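Lmo0181 protein (Listeria monocytogenes serovar 1/2a, PDB 5F7V) binds cycloalternan, a cyclic glucan, as the substrate-binding lipoprotein that probably serves an ABC transporter in alpha-glucan uptake. Local coordinates at residues N307-A310 and A311-R314; I329-P332 and Y333-A336. One frame throughout, in Å; residues are numbered along the deposited sequence.

Contact 1: residues N307-A310 and A311-R314; sequences NEEA and AKIR
Asn307 and Ala311 open a local contact along the first turns of helix 308-316, where an N-capped end passes into regular i to i+4 bonding. Ala311 N donates to Asn307 O at 3.0 Å, and the same step recurs from Lys312 to Glu308, Ile313 to Glu309 and Arg314 to Ala310. The Asn307 side chain closes the end of the helix: its OD1 takes Ala310 N at 3.1 Å, in the carbonyl plane and on a lone pair, and adds a weak, strongly bent bond from Glu309 N. CG of Asn307 stands opposite the backbone N (chi1 -179°), which swings the amide over these first-turn N-H groups.

In this periplasmic-binding-protein fold, the helix packs by Ile313 and Arg314 on Met32 of helix 27-39, while Ala311 touches Pro322 of strand 321-322.

Further along, Glu309 bends at chi2 (67°) and turns its carboxylate to Ile313, with OE2 3.7 Å from the end methyl CD1 as the two side chains cross at a slant. Its other oxygen, OE1, accepts from a water at 3.0 Å that in turn accepts from Lys312 NZ, so glutamate and lysine meet through water rather than directly. The stem of Lys312 first lies against the backbone, CG 3.3 Å from Glu308 O, and then runs out extended. Lys312 NZ stays 4.7 Å from Glu308 OE2, too far for a direct contact; acidic groups near the positive end of the helix probably favour its dipole.

Arg314 extends its side chain to Glu125 and Trp319: its guanidinium forms a salt bridge with Glu125, donates to Trp319 O and makes a cation-pi contact with Trp319. The side chain of Arg314 lies about 8 Å from a bound glucose unit.

Contact 2: residues I329-P332 and Y333-A336; sequences ILQP and YLDA
The amide of Gln331 directs its NE2 at the carboxylate of Asp335, one helical turn on, and the two planes are 50° apart. Gln331 NE2 donates to Asp335 OD1 at 3.0 Å with a bent N-H approach of 139°. The oxygen lies close to the amide plane, but the nitrogen reaches it from above the carboxylate. A weak second bond runs from NE2 to OD2 at 3.3 Å, so one amide nitrogen is shared between both oxygens. The amide's other end, OE1, lies 3.9 Å from Leu334 CD1, the two side chains crossing at about a right angle. A bend at chi2 (57°) in Gln331 brings the amide forward along the helix, toward its C-terminal end.

Alongside this polar bridge the helix is coming to its end. Pro332 has no N-H to give to the preceding turn, and the helix kinks there. Leu330 O receives Tyr333 N at 2.9 Å and Leu334 N at 3.3 Å, both weakly, whereas Asp335 N returns to Gln331 O at 3.0 Å. Pro332 O takes a weak bond from Ala336 N, 2.9 Å away, as Ala336 leaves helical geometry.

The Tyr333 ring turns away from the polar pair into the protein. It makes a cation-pi contact with Arg342 and packs against Val345 and Phe346 of helix 343-347, which also receives Leu334. Leu330 and Tyr333 rest on Leu321 of strand 321-322, and Pro332 touches Ile315 of helix 308-316, so helix 327-335 lies on these elements, with the Gln331-Asp335 bridge toward the surface.

Late in the chain, after helix 294-306, contact 1 opens helix 308-316. The chain then runs through strand 321-322, which pairs with strand 119-135, and returns in helix 327-335, where contact 2 closes the final turns. The two are in series: each is local to one helix and its end, closing no long loop, and neither encloses or crosses the other. Their centres are about 13 Å apart, and Ile329 joins them, its CD1 3.3 Å from Glu308 OE2 and 3.7 Å from Lys312 CG, its CG2 packing on Ala311 CB. Through this seam the helix lying on helix 27-39 meets the one that leans on helix 343-347, with strand 321-322 touched by both.

Contact 1: residues N307-A310 and A311-R314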
loop_
_atom_site.group_PDB
_atom_site.type_symbol
_atom_site.label_atom_id
_atom_site.label_comp_id
_atom_site.label_asym_id
_atom_site.label_seq_id
_atom_site.Cartn_x
_atom_site.Cartn_y
_atom_site.Cartn_z
ATOM N N ASN A 307 5.751 11.468 -17.199
ATOM C CA ASN A 307 7.007 11.664 -17.920
ATOM C C ASN A 307 7.775 10.348 -18.070
ATOM O O ASN A 307 7.927 9.604 -17.109
ATOM C CB ASN A 307 7.822 12.724 -17.179
ATOM C CG ASN A 307 9.124 12.991 -17.867
ATOM O OD1 ASN A 307 10.099 12.243 -17.690
ATOM N ND2 ASN A 307 9.158 14.065 -18.631
ATOM N N GLU A 308 8.272 10.073 -19.270
ATOM C CA GLU A 308 8.923 8.782 -19.550
ATOM C C GLU A 308 10.249 8.622 -18.828
ATOM O O GLU A 308 10.599 7.531 -18.392
ATOM C CB GLU A 308 9.123 8.606 -21.037
ATOM C CG GLU A 308 7.841 8.266 -21.769
ATOM C CD GLU A 308 8.117 7.369 -22.970
ATOM O OE1 GLU A 308 7.828 7.750 -24.113
ATOM O OE2 GLU A 308 8.661 6.258 -22.783
ATOM N N GLU A 309 10.991 9.718 -18.683
ATOM C CA GLU A 309 12.233 9.644 -17.935
ATOM C C GLU A 309 11.930 9.306 -16.477
ATOM O O GLU A 309 12.650 8.506 -15.863
ATOM C CB GLU A 309 13.085 10.917 -18.145
ATOM C CG GLU A 309 14.295 11.140 -17.224
ATOM C CD GLU A 309 15.433 10.159 -17.401
ATOM O OE1 GLU A 309 15.422 9.289 -18.316
ATOM O OE2 GLU A 309 16.391 10.266 -16.580
ATOM N N ALA A 310 10.907 9.915 -15.884
ATOM C CA ALA A 310 10.515 9.567 -14.523
ATOM C C ALA A 310 10.135 8.092 -14.423
ATOM O O ALA A 310 10.530 7.424 -13.486
ATOM C CB ALA A 310 9.394 10.442 -14.035
ATOM N N ALA A 311 9.412 7.581 -15.418
ATOM C CA ALA A 311 8.957 6.188 -15.409
ATOM C C ALA A 311 10.167 5.275 -15.502
ATOM O O ALA A 311 10.207 4.284 -14.805
ATOM C CB ALA A 311 7.957 5.906 -16.521
ATOM N N LYS A 312 11.140 5.634 -16.331
ATOM C CA LYS A 312 12.339 4.795 -16.448
ATOM C C LYS A 312 13.149 4.777 -15.157
ATOM O O LYS A 312 13.693 3.716 -14.809
ATOM C CB LYS A 312 13.219 5.310 -17.573
ATOM C CG LYS A 312 12.606 5.023 -18.925
ATOM C CD LYS A 312 13.259 5.862 -20.001
ATOM C CE LYS A 312 12.893 5.369 -21.388
ATOM N NZ LYS A 312 13.372 6.318 -22.425
ATOM N N ILE A 313 13.237 5.904 -14.455
ATOM C CA ILE A 313 13.899 5.954 -13.157
ATOM C C ILE A 313 13.184 5.056 -12.151
ATOM O O ILE A 313 13.828 4.322 -11.413
ATOM C CB ILE A 313 13.996 7.396 -12.640
ATOM C CG1 ILE A 313 14.948 8.252 -13.490
ATOM C CG2 ILE A 313 14.428 7.446 -11.181
ATOM C CD1 ILE A 313 14.713 9.737 -13.282
ATOM N N ARG A 314 11.861 5.156 -12.145
ATOM C CA ARG A 314 11.053 4.384 -11.232
ATOM C C ARG A 314 11.295 2.890 -11.438
ATOM O O ARG A 314 11.455 2.157 -10.479
ATOM C CB ARG A 314 9.591 4.761 -11.457
ATOM C CG ARG A 314 8.712 4.072 -10.455
ATOM C CD ARG A 314 7.311 4.612 -10.444
ATOM N NE ARG A 314 7.191 5.965 -9.933
ATOM C CZ ARG A 314 7.062 6.292 -8.653
ATOM N NH1 ARG A 314 6.888 7.569 -8.373
ATOM N NH2 ARG A 314 7.060 5.376 -7.692
HETATM O O HOH W 1 14.306 8.927 -21.097
#

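Contact 2: residues I329-P332 and Y333-A336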
loop_
_atom_site.group_PDB
_atom_site.type_symbol
_atom_site.label_atom_id
_atom_site.label_comp_id
_atom_site.label_asym_id
_atom_site.label_seq_id
_atom_site.Cartn_x
_atom_site.Cartn_y
_atom_site.Cartn_z
ATOM N N ILE A 329 8.581 0.219 -21.421
ATOM C CA ILE A 329 8.887 0.804 -20.126
ATOM C C ILE A 329 8.880 -0.245 -19.008
ATOM O O ILE A 329 9.745 -0.205 -18.137
ATOM C CB ILE A 329 7.895 1.948 -19.805
ATOM C CG1 ILE A 329 8.134 3.127 -20.756
ATOM C CG2 ILE A 329 7.966 2.413 -18.345
ATOM C CD1 ILE A 329 9.357 3.968 -20.457
ATOM N N LEU A 330 7.945 -1.184 -19.039
ATOM C CA LEU A 330 7.845 -2.208 -17.995
ATOM C C LEU A 330 8.813 -3.378 -18.107
ATOM O O LEU A 330 9.084 -4.060 -17.126
ATOM C CB LEU A 330 6.441 -2.816 -17.944
ATOM C CG LEU A 330 5.297 -2.009 -17.330
ATOM C CD1 LEU A 330 3.938 -2.662 -17.536
ATOM C CD2 LEU A 330 5.550 -1.874 -15.836
ATOM N N GLN A 331 9.325 -3.630 -19.306
ATOM C CA GLN A 331 10.165 -4.812 -19.494
ATOM C C GLN A 331 11.345 -4.920 -18.534
ATOM O O GLN A 331 11.548 -6.026 -18.026
ATOM C CB GLN A 331 10.652 -4.901 -20.939
ATOM C CG GLN A 331 11.253 -6.258 -21.314
ATOM C CD GLN A 331 10.290 -7.415 -21.079
ATOM O OE1 GLN A 331 9.131 -7.358 -21.468
ATOM N NE2 GLN A 331 10.753 -8.468 -20.429
ATOM N N PRO A 332 12.114 -3.847 -18.266
ATOM C CA PRO A 332 13.230 -4.013 -17.326
ATOM C C PRO A 332 12.756 -4.465 -15.943
ATOM O O PRO A 332 13.500 -5.164 -15.251
ATOM C CB PRO A 332 13.905 -2.628 -17.324
ATOM C CG PRO A 332 13.553 -2.030 -18.642
ATOM C CD PRO A 332 12.146 -2.507 -18.899
ATOM N N TYR A 333 11.547 -4.102 -15.520
ATOM C CA TYR A 333 11.018 -4.600 -14.245
ATOM C C TYR A 333 10.777 -6.090 -14.257
ATOM O O TYR A 333 11.001 -6.765 -13.253
ATOM C CB TYR A 333 9.723 -3.856 -13.904
ATOM C CG TYR A 333 9.192 -4.110 -12.524
ATOM C CD1 TYR A 333 8.394 -5.209 -12.234
ATOM C CD2 TYR A 333 9.493 -3.256 -11.471
ATOM C CE1 TYR A 333 7.904 -5.428 -10.966
ATOM C CE2 TYR A 333 9.021 -3.472 -10.187
ATOM C CZ TYR A 333 8.223 -4.558 -9.938
ATOM O OH TYR A 333 7.736 -4.798 -8.688
ATOM N N LEU A 334 10.295 -6.606 -15.370
ATOM C CA LEU A 334 10.078 -8.056 -15.505
ATOM C C LEU A 334 11.423 -8.800 -15.557
ATOM O O LEU A 334 11.513 -9.943 -15.081
ATOM C CB LEU A 334 9.281 -8.359 -16.775
ATOM C CG LEU A 334 7.795 -8.050 -16.717
ATOM C CD1 LEU A 334 7.243 -8.186 -18.125
ATOM C CD2 LEU A 334 7.139 -8.987 -15.700
ATOM N N ASP A 335 12.467 -8.159 -16.072
ATOM C CA ASP A 335 13.752 -8.820 -16.238
ATOM C C ASP A 335 14.667 -8.673 -15.038
ATOM O O ASP A 335 15.683 -9.370 -14.915
ATOM C CB ASP A 335 14.458 -8.264 -17.484
ATOM C CG ASP A 335 13.758 -8.651 -18.793
ATOM O OD1 ASP A 335 12.962 -9.612 -18.801
ATOM O OD2 ASP A 335 14.006 -8.010 -19.822
ATOM N N ALA A 336 14.317 -7.762 -14.147
ATOM C CA ALA A 336 15.120 -7.500 -12.963
ATOM C C ALA A 336 14.960 -8.596 -11.914
ATOM O O ALA A 336 13.930 -9.265 -11.795
ATOM C CB ALA A 336 14.694 -6.162 -12.365
#